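Local coordinates for SPI-1 type 3 secretion system secretin (Salmonella enterica subsp. enterica serovar Typhimurium, PDB 4G08), which forms a ring-shaped multimer with an apparent central pore in the outer membrane, as part of the type III secretion system that injects bacterial effector proteins into eukaryotic host cells, at residues R24-A29 against G51-H56; D57-L62 against L71-D76; N101-F106 against G126-S131. All coordinates share one frame; numbering follows the deposited sequence.

Contact 1: R24-A29 against G51-H56; sequences RTFFDA and GNFEFH
With its CG swung anti to the backbone N (chi1 176°), F26 reaches off its helix toward F53 and F55, whose own first torsions near -65° set CG anti to the carbonyl carbon and aim both rings back at the helix. The three phenylalanines make an aromatic cluster in the N0 domain of the secretin, between helix 23-30 and strand 52-53 with the connection that follows it. F26 plays both parts of the edge-to-face interaction. Its own edge points at the face of F53, where CE1 of F26 sits 3.5 Å above the F53 ring plane, displaced toward the rim; the centroids are 4.7 Å apart and the planes stand at 67°. Toward F55 the roles reverse: the edge of that ring is turned to the face of F26 in an offset T-shaped pair with centroids 5.7 Å apart. No hydrogen bond crosses the contact, which rests on ring packing. L61 and L65 of helix 58-69 and F16 of strand 16-22 pack around F26, extending the cluster into the apolar interior of the domain. Beyond the three rings, F55 also meets the next turn of helix 23-30, its CE2 lying 4.3 Å from the CB of A29.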
# COMPACT_ATOMS: atom_id res chain seq x y z
N ARG A 24 2.82 9.00 14.54
CA ARG A 24 1.46 8.67 14.91
C ARG A 24 0.65 9.92 15.20
O ARG A 24 -0.47 10.07 14.72
CB ARG A 24 1.40 7.73 16.10
CG ARG A 24 0.02 7.13 16.28
CD ARG A 24 -0.03 6.09 17.39
NE ARG A 24 0.94 5.02 17.19
CZ ARG A 24 0.71 3.96 16.41
NH1 ARG A 24 -0.42 3.89 15.73
NH2 ARG A 24 1.59 2.97 16.35
N THR A 25 1.23 10.82 15.97
CA THR A 25 0.57 12.08 16.26
C THR A 25 0.35 12.87 14.98
O THR A 25 -0.76 13.33 14.69
CB THR A 25 1.41 12.90 17.23
OG1 THR A 25 1.43 12.24 18.50
CG2 THR A 25 0.85 14.29 17.38
N PHE A 26 1.37 12.89 14.13
CA PHE A 26 1.30 13.65 12.90
C PHE A 26 0.19 13.15 11.99
O PHE A 26 -0.63 13.93 11.51
CB PHE A 26 2.64 13.57 12.18
CG PHE A 26 2.63 14.24 10.85
CD1 PHE A 26 2.72 15.61 10.75
CD2 PHE A 26 2.39 13.50 9.71
CE1 PHE A 26 2.64 16.23 9.53
CE2 PHE A 26 2.36 14.11 8.48
CZ PHE A 26 2.46 15.48 8.39
N PHE A 27 0.15 11.85 11.74
CA PHE A 27 -0.87 11.31 10.84
C PHE A 27 -2.26 11.33 11.44
O PHE A 27 -3.23 11.53 10.71
CB PHE A 27 -0.52 9.91 10.37
CG PHE A 27 0.53 9.89 9.33
CD1 PHE A 27 0.36 10.59 8.15
CD2 PHE A 27 1.74 9.31 9.59
CE1 PHE A 27 1.37 10.64 7.22
CE2 PHE A 27 2.76 9.36 8.66
CZ PHE A 27 2.57 10.02 7.47
N ASP A 28 -2.36 11.30 12.76
CA ASP A 28 -3.64 11.58 13.40
C ASP A 28 -4.11 12.98 13.07
O ASP A 28 -5.29 13.19 12.77
CB ASP A 28 -3.55 11.42 14.92
CG ASP A 28 -3.65 9.97 15.35
OD1 ASP A 28 -3.98 9.11 14.50
OD2 ASP A 28 -3.34 9.68 16.52
N ALA A 29 -3.18 13.93 13.06
CA ALA A 29 -3.51 15.30 12.72
C ALA A 29 -4.00 15.42 11.28
O ALA A 29 -4.99 16.08 11.00
CB ALA A 29 -2.31 16.20 12.95
N GLY A 51 8.34 20.26 11.02
CA GLY A 51 8.12 21.18 9.93
C GLY A 51 6.78 21.87 9.96
O GLY A 51 5.88 21.51 10.73
N ASN A 52 6.62 22.85 9.09
CA ASN A 52 5.34 23.50 8.93
C ASN A 52 4.49 22.77 7.91
O ASN A 52 4.91 22.58 6.76
CB ASN A 52 5.53 24.95 8.51
CG ASN A 52 4.22 25.65 8.27
OD1 ASN A 52 3.36 25.70 9.15
ND2 ASN A 52 4.00 26.06 7.03
N PHE A 53 3.36 22.24 8.36
CA PHE A 53 2.51 21.46 7.48
C PHE A 53 1.15 22.07 7.26
O PHE A 53 0.46 22.49 8.20
CB PHE A 53 2.33 20.04 8.01
CG PHE A 53 3.58 19.24 7.96
CD1 PHE A 53 3.94 18.57 6.82
CD2 PHE A 53 4.44 19.25 9.04
CE1 PHE A 53 5.13 17.90 6.75
CE2 PHE A 53 5.64 18.59 8.98
CZ PHE A 53 5.99 17.92 7.83
N GLU A 54 0.73 21.99 6.01
CA GLU A 54 -0.63 22.28 5.61
C GLU A 54 -1.17 21.03 4.93
O GLU A 54 -0.44 20.32 4.23
CB GLU A 54 -0.65 23.44 4.61
CG GLU A 54 -0.42 24.81 5.24
CD GLU A 54 -1.55 25.25 6.14
OE1 GLU A 54 -2.70 24.81 5.92
OE2 GLU A 54 -1.30 26.09 7.04
N PHE A 55 -2.43 20.75 5.18
CA PHE A 55 -3.03 19.52 4.72
C PHE A 55 -4.02 19.81 3.60
O PHE A 55 -5.12 19.26 3.56
CB PHE A 55 -3.72 18.82 5.90
CG PHE A 55 -2.78 18.43 7.00
CD1 PHE A 55 -1.59 17.77 6.70
CD2 PHE A 55 -3.03 18.78 8.31
CE1 PHE A 55 -0.71 17.43 7.70
CE2 PHE A 55 -2.15 18.43 9.31
CZ PHE A 55 -0.97 17.79 9.00
N HIS A 56 -3.62 20.65 2.68
CA HIS A 56 -4.46 21.05 1.55
C HIS A 56 -4.53 19.96 0.49
O HIS A 56 -5.29 20.04 -0.44
CB HIS A 56 -3.95 22.35 0.93
CG HIS A 56 -2.50 22.33 0.62
ND1 HIS A 56 -1.55 22.66 1.56
CD2 HIS A 56 -1.83 22.00 -0.50
CE1 HIS A 56 -0.35 22.51 1.03
NE2 HIS A 56 -0.50 22.11 -0.21

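Contact 2: D57-L62 against L71-D76; sequences DPNALL and LIWYFD
L62 lies over one face of the W73 indole, and this pairing is the tight half of the contact. Its CD1 stands 4.0 Å from the centroid of the six-membered ring and only 19° off the ring normal, a CH-pi contact over the face. CB rests on the same face, 3.9 Å from CE2 of W73, so the leucine crosses the indole obliquely with two carbons set against it. The tryptophan is brought under the helix by its first torsion (chi1 68°), which places CG between the backbone N and the carbonyl carbon. Helix 58-69 and strand 71-75 follow one another in the chain, and the indole of W73 packs between them: a helix packed on the mixed sheet of the N0 domain, with strand 71-75 at one margin of that sheet and paired to strand 80-84. I82 of that neighbouring strand and F27 of helix 23-30 also press on L62. The looser side is at the first turn of the helix, where the exposed N59 brings an amide to the far end of the indole. Its OD1 comes within 3.6 Å of CH2 of W73, with the amide and ring planes 43° apart, and no hydrogen bond joins the two. One residue before the helix, D57 serves as N-cap, its OD1 accepting a weak bond from the backbone N of A60 at 3.4 Å.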
# COMPACT_ATOMS: atom_id res chain seq x y z
N ASP A 57 -3.68 18.95 0.64
CA ASP A 57 -3.64 17.86 -0.33
C ASP A 57 -2.97 16.63 0.29
O ASP A 57 -1.80 16.36 0.03
CB ASP A 57 -2.87 18.29 -1.58
CG ASP A 57 -2.95 17.26 -2.70
OD1 ASP A 57 -3.43 16.13 -2.45
OD2 ASP A 57 -2.42 17.55 -3.79
N PRO A 58 -3.74 15.86 1.06
CA PRO A 58 -3.19 14.80 1.90
C PRO A 58 -2.51 13.68 1.12
O PRO A 58 -1.46 13.18 1.54
CB PRO A 58 -4.43 14.26 2.61
CG PRO A 58 -5.35 15.43 2.69
CD PRO A 58 -5.06 16.32 1.52
N ASN A 59 -3.09 13.27 0.00
CA ASN A 59 -2.49 12.19 -0.77
C ASN A 59 -1.16 12.58 -1.39
O ASN A 59 -0.24 11.78 -1.44
CB ASN A 59 -3.44 11.68 -1.84
CG ASN A 59 -4.44 10.68 -1.30
OD1 ASN A 59 -4.30 10.20 -0.18
ND2 ASN A 59 -5.33 10.21 -2.17
N ALA A 60 -1.05 13.83 -1.81
CA ALA A 60 0.22 14.32 -2.32
C ALA A 60 1.26 14.37 -1.21
O ALA A 60 2.43 14.06 -1.42
CB ALA A 60 0.05 15.69 -2.93
N LEU A 61 0.83 14.79 -0.02
CA LEU A 61 1.72 14.85 1.13
C LEU A 61 2.21 13.47 1.52
O LEU A 61 3.38 13.28 1.85
CB LEU A 61 1.01 15.49 2.31
CG LEU A 61 1.94 15.76 3.48
CD1 LEU A 61 3.14 16.57 3.02
CD2 LEU A 61 1.20 16.48 4.59
N LEU A 62 1.29 12.52 1.54
CA LEU A 62 1.64 11.15 1.85
C LEU A 62 2.70 10.62 0.90
O LEU A 62 3.60 9.88 1.32
CB LEU A 62 0.42 10.26 1.78
CG LEU A 62 -0.36 10.19 3.08
CD1 LEU A 62 -1.70 9.55 2.82
CD2 LEU A 62 0.41 9.37 4.10
N LEU A 71 8.71 5.60 4.06
CA LEU A 71 7.43 5.00 4.39
C LEU A 71 6.83 4.31 3.18
O LEU A 71 7.10 4.68 2.03
CB LEU A 71 6.45 6.08 4.88
CG LEU A 71 6.90 7.02 5.99
CD1 LEU A 71 5.80 8.00 6.33
CD2 LEU A 71 7.30 6.22 7.21
N ILE A 72 5.85 3.45 3.44
CA ILE A 72 4.98 2.96 2.40
C ILE A 72 3.54 2.99 2.91
O ILE A 72 3.31 2.89 4.12
CB ILE A 72 5.36 1.52 2.01
CG1 ILE A 72 5.33 0.61 3.24
CG2 ILE A 72 6.76 1.50 1.43
CD1 ILE A 72 5.81 -0.80 2.99
N TRP A 73 2.60 3.27 2.02
CA TRP A 73 1.22 3.45 2.44
C TRP A 73 0.24 2.87 1.44
O TRP A 73 0.57 2.62 0.28
CB TRP A 73 0.92 4.92 2.67
CG TRP A 73 0.94 5.72 1.45
CD1 TRP A 73 2.04 6.11 0.76
CD2 TRP A 73 -0.18 6.27 0.77
NE1 TRP A 73 1.67 6.85 -0.33
CE2 TRP A 73 0.31 6.99 -0.33
CE3 TRP A 73 -1.56 6.25 1.00
CZ2 TRP A 73 -0.52 7.69 -1.19
CZ3 TRP A 73 -2.39 6.92 0.12
CH2 TRP A 73 -1.87 7.64 -0.95
N TYR A 74 -0.96 2.60 1.93
CA TYR A 74 -2.02 2.02 1.13
C TYR A 74 -3.36 2.57 1.62
O TYR A 74 -3.58 2.70 2.82
CB TYR A 74 -2.00 0.50 1.28
CG TYR A 74 -2.99 -0.22 0.41
CD1 TYR A 74 -2.97 -0.05 -0.97
CD2 TYR A 74 -4.00 -0.99 0.96
CE1 TYR A 74 -3.88 -0.71 -1.77
CE2 TYR A 74 -4.92 -1.63 0.17
CZ TYR A 74 -4.88 -1.45 -1.19
OH TYR A 74 -5.86 -2.02 -1.98
N PHE A 75 -4.20 2.97 0.68
CA PHE A 75 -5.59 3.31 0.98
C PHE A 75 -6.47 2.20 0.42
O PHE A 75 -6.39 1.91 -0.77
CB PHE A 75 -5.96 4.63 0.31
CG PHE A 75 -7.42 4.97 0.39
CD1 PHE A 75 -8.04 5.15 1.61
CD2 PHE A 75 -8.14 5.22 -0.76
CE1 PHE A 75 -9.37 5.49 1.68
CE2 PHE A 75 -9.47 5.56 -0.70
CZ PHE A 75 -10.09 5.69 0.52
N ASP A 76 -7.21 1.52 1.29
CA ASP A 76 -7.96 0.33 0.86
C ASP A 76 -9.41 0.66 0.55
O ASP A 76 -10.22 -0.22 0.25
CB ASP A 76 -7.88 -0.79 1.89
CG ASP A 76 -8.68 -0.49 3.13
OD1 ASP A 76 -9.24 0.62 3.22
OD2 ASP A 76 -8.74 -1.37 4.02

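Contact 3: N101-F106 against G126-S131; sequences NEFNNF and GTFYVS
F103 and F128 alone carry this contact, ring against ring. The closest approach is from CE2 of F103 to CZ of F128, 3.7 Å, and CE2 of F128 follows at 3.9 Å from the same CE2 of F103. The ring planes are inclined by 30° and slid so far past each other, with centroids 5.6 Å apart, that they barely overlap; this is an apolar contact between atoms on the near sides of two rings, not a full offset stack. Two different torsions make the meeting possible. F103 points its ring straight out, opposite its backbone N (chi1 -178°), whereas F128 tucks CG between its own N and C atoms (chi1 67°), which lets the two rings span a backbone gap of 10.8 Å between their CA atoms. Further out, L119 touches both rings, and the backbone of F128 is hydrogen-bonded to V93, which fixes the strand from which its ring projects. The pair belongs to the short domain shared by type II and type III secretins, where helices pack on an antiparallel sheet. Helix 134-150 also contributes to this core: A144 and M147 contact F103 and V140 contacts F128, while strand 127-132 runs between strands 89-94 and 120-121.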
# COMPACT_ATOMS: atom_id res chain seq x y z
N ASN A 101 -1.86 -10.48 -17.40
CA ASN A 101 -2.60 -9.33 -17.84
C ASN A 101 -4.06 -9.34 -17.41
O ASN A 101 -4.56 -8.33 -17.01
CB ASN A 101 -2.43 -9.09 -19.35
CG ASN A 101 -2.78 -7.69 -19.76
OD1 ASN A 101 -2.02 -6.77 -19.55
ND2 ASN A 101 -3.96 -7.52 -20.29
N GLU A 102 -4.70 -10.48 -17.47
CA GLU A 102 -6.07 -10.65 -16.99
C GLU A 102 -6.15 -10.38 -15.49
O GLU A 102 -7.11 -9.79 -15.01
CB GLU A 102 -6.52 -12.09 -17.28
CG GLU A 102 -7.98 -12.43 -17.05
CD GLU A 102 -8.27 -13.91 -17.26
OE1 GLU A 102 -7.37 -14.64 -17.74
OE2 GLU A 102 -9.38 -14.36 -16.89
N PHE A 103 -5.17 -10.88 -14.74
CA PHE A 103 -5.16 -10.70 -13.30
C PHE A 103 -4.92 -9.25 -12.89
O PHE A 103 -5.67 -8.69 -12.10
CB PHE A 103 -4.10 -11.60 -12.68
CG PHE A 103 -4.04 -11.51 -11.20
CD1 PHE A 103 -5.13 -11.88 -10.44
CD2 PHE A 103 -2.95 -10.95 -10.57
CE1 PHE A 103 -5.10 -11.77 -9.07
CE2 PHE A 103 -2.93 -10.79 -9.21
CZ PHE A 103 -4.00 -11.21 -8.45
N ASN A 104 -3.99 -8.61 -13.58
CA ASN A 104 -3.74 -7.19 -13.41
C ASN A 104 -5.00 -6.37 -13.61
O ASN A 104 -5.33 -5.52 -12.79
CB ASN A 104 -2.71 -6.73 -14.43
CG ASN A 104 -1.36 -6.49 -13.83
OD1 ASN A 104 -1.19 -5.67 -12.93
ND2 ASN A 104 -0.35 -7.14 -14.41
N ASN A 105 -5.64 -6.57 -14.75
CA ASN A 105 -6.86 -5.83 -15.05
C ASN A 105 -7.92 -6.07 -14.00
O ASN A 105 -8.64 -5.16 -13.62
CB ASN A 105 -7.39 -6.22 -16.41
CG ASN A 105 -6.53 -5.72 -17.53
OD1 ASN A 105 -5.67 -4.86 -17.32
ND2 ASN A 105 -6.69 -6.30 -18.70
N PHE A 106 -7.96 -7.29 -13.49
CA PHE A 106 -8.93 -7.62 -12.48
C PHE A 106 -8.69 -6.79 -11.22
O PHE A 106 -9.63 -6.22 -10.66
CB PHE A 106 -8.85 -9.10 -12.17
CG PHE A 106 -9.66 -9.50 -10.98
CD1 PHE A 106 -11.04 -9.51 -11.04
CD2 PHE A 106 -9.04 -9.74 -9.78
CE1 PHE A 106 -11.79 -9.87 -9.95
CE2 PHE A 106 -9.79 -10.07 -8.67
CZ PHE A 106 -11.16 -10.13 -8.75
N GLY A 126 5.04 -18.84 -14.38
CA GLY A 126 3.81 -19.07 -13.62
C GLY A 126 3.82 -18.43 -12.26
O GLY A 126 3.03 -18.79 -11.38
N THR A 127 4.75 -17.50 -12.06
CA THR A 127 4.74 -16.67 -10.86
C THR A 127 4.97 -15.22 -11.21
O THR A 127 5.39 -14.89 -12.32
CB THR A 127 5.83 -17.10 -9.88
OG1 THR A 127 7.11 -17.03 -10.53
N PHE A 128 4.64 -14.35 -10.27
CA PHE A 128 4.97 -12.93 -10.37
C PHE A 128 5.39 -12.44 -9.00
O PHE A 128 5.17 -13.12 -8.00
CB PHE A 128 3.78 -12.12 -10.89
CG PHE A 128 2.62 -12.08 -9.94
CD1 PHE A 128 2.61 -11.20 -8.89
CD2 PHE A 128 1.50 -12.87 -10.15
CE1 PHE A 128 1.54 -11.14 -8.02
CE2 PHE A 128 0.43 -12.82 -9.29
CZ PHE A 128 0.46 -11.96 -8.21
N TYR A 129 6.13 -11.33 -8.96
CA TYR A 129 6.52 -10.74 -7.68
C TYR A 129 5.73 -9.49 -7.40
O TYR A 129 5.24 -8.81 -8.29
CB TYR A 129 8.01 -10.37 -7.65
CG TYR A 129 8.92 -11.49 -8.04
CD1 TYR A 129 9.18 -12.54 -7.17
CD2 TYR A 129 9.57 -11.47 -9.25
CE1 TYR A 129 9.99 -13.59 -7.54
CE2 TYR A 129 10.43 -12.48 -9.61
CZ TYR A 129 10.60 -13.56 -8.77
OH TYR A 129 11.31 -14.66 -9.21
N VAL A 130 5.56 -9.23 -6.12
CA VAL A 130 4.94 -8.00 -5.68
C VAL A 130 5.52 -7.63 -4.34
O VAL A 130 5.88 -8.50 -3.54
CB VAL A 130 3.41 -8.14 -5.58
CG1 VAL A 130 3.05 -9.24 -4.60
CG2 VAL A 130 2.78 -6.81 -5.19
N SER A 131 5.82 -6.34 -4.19
CA SER A 131 6.45 -5.84 -2.99
C SER A 131 5.76 -4.55 -2.58
O SER A 131 5.56 -3.64 -3.40
CB SER A 131 7.94 -5.58 -3.23
OG SER A 131 8.62 -6.77 -3.58

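From the N terminus the three contacts come in series, none enclosing or crossing another. Contact 1 closes the loop from helix 23-30 round through strands 38-40 and 48-50 to segment 51-56. Contact 2 opens immediately afterwards and closes the short connection between helix 58-69 and strand 71-75. The two meet inside the N0 domain, where CD1 of F55 lies 3.7 Å from CD2 of L61, so helix 58-69 joins them. Contact 3 closes a loop in the second domain, from helix 100-109 to strand 127-132. Its centre lies about 23 Å from that of contact 2 and about 35 Å from that of contact 1, with no direct touch to either.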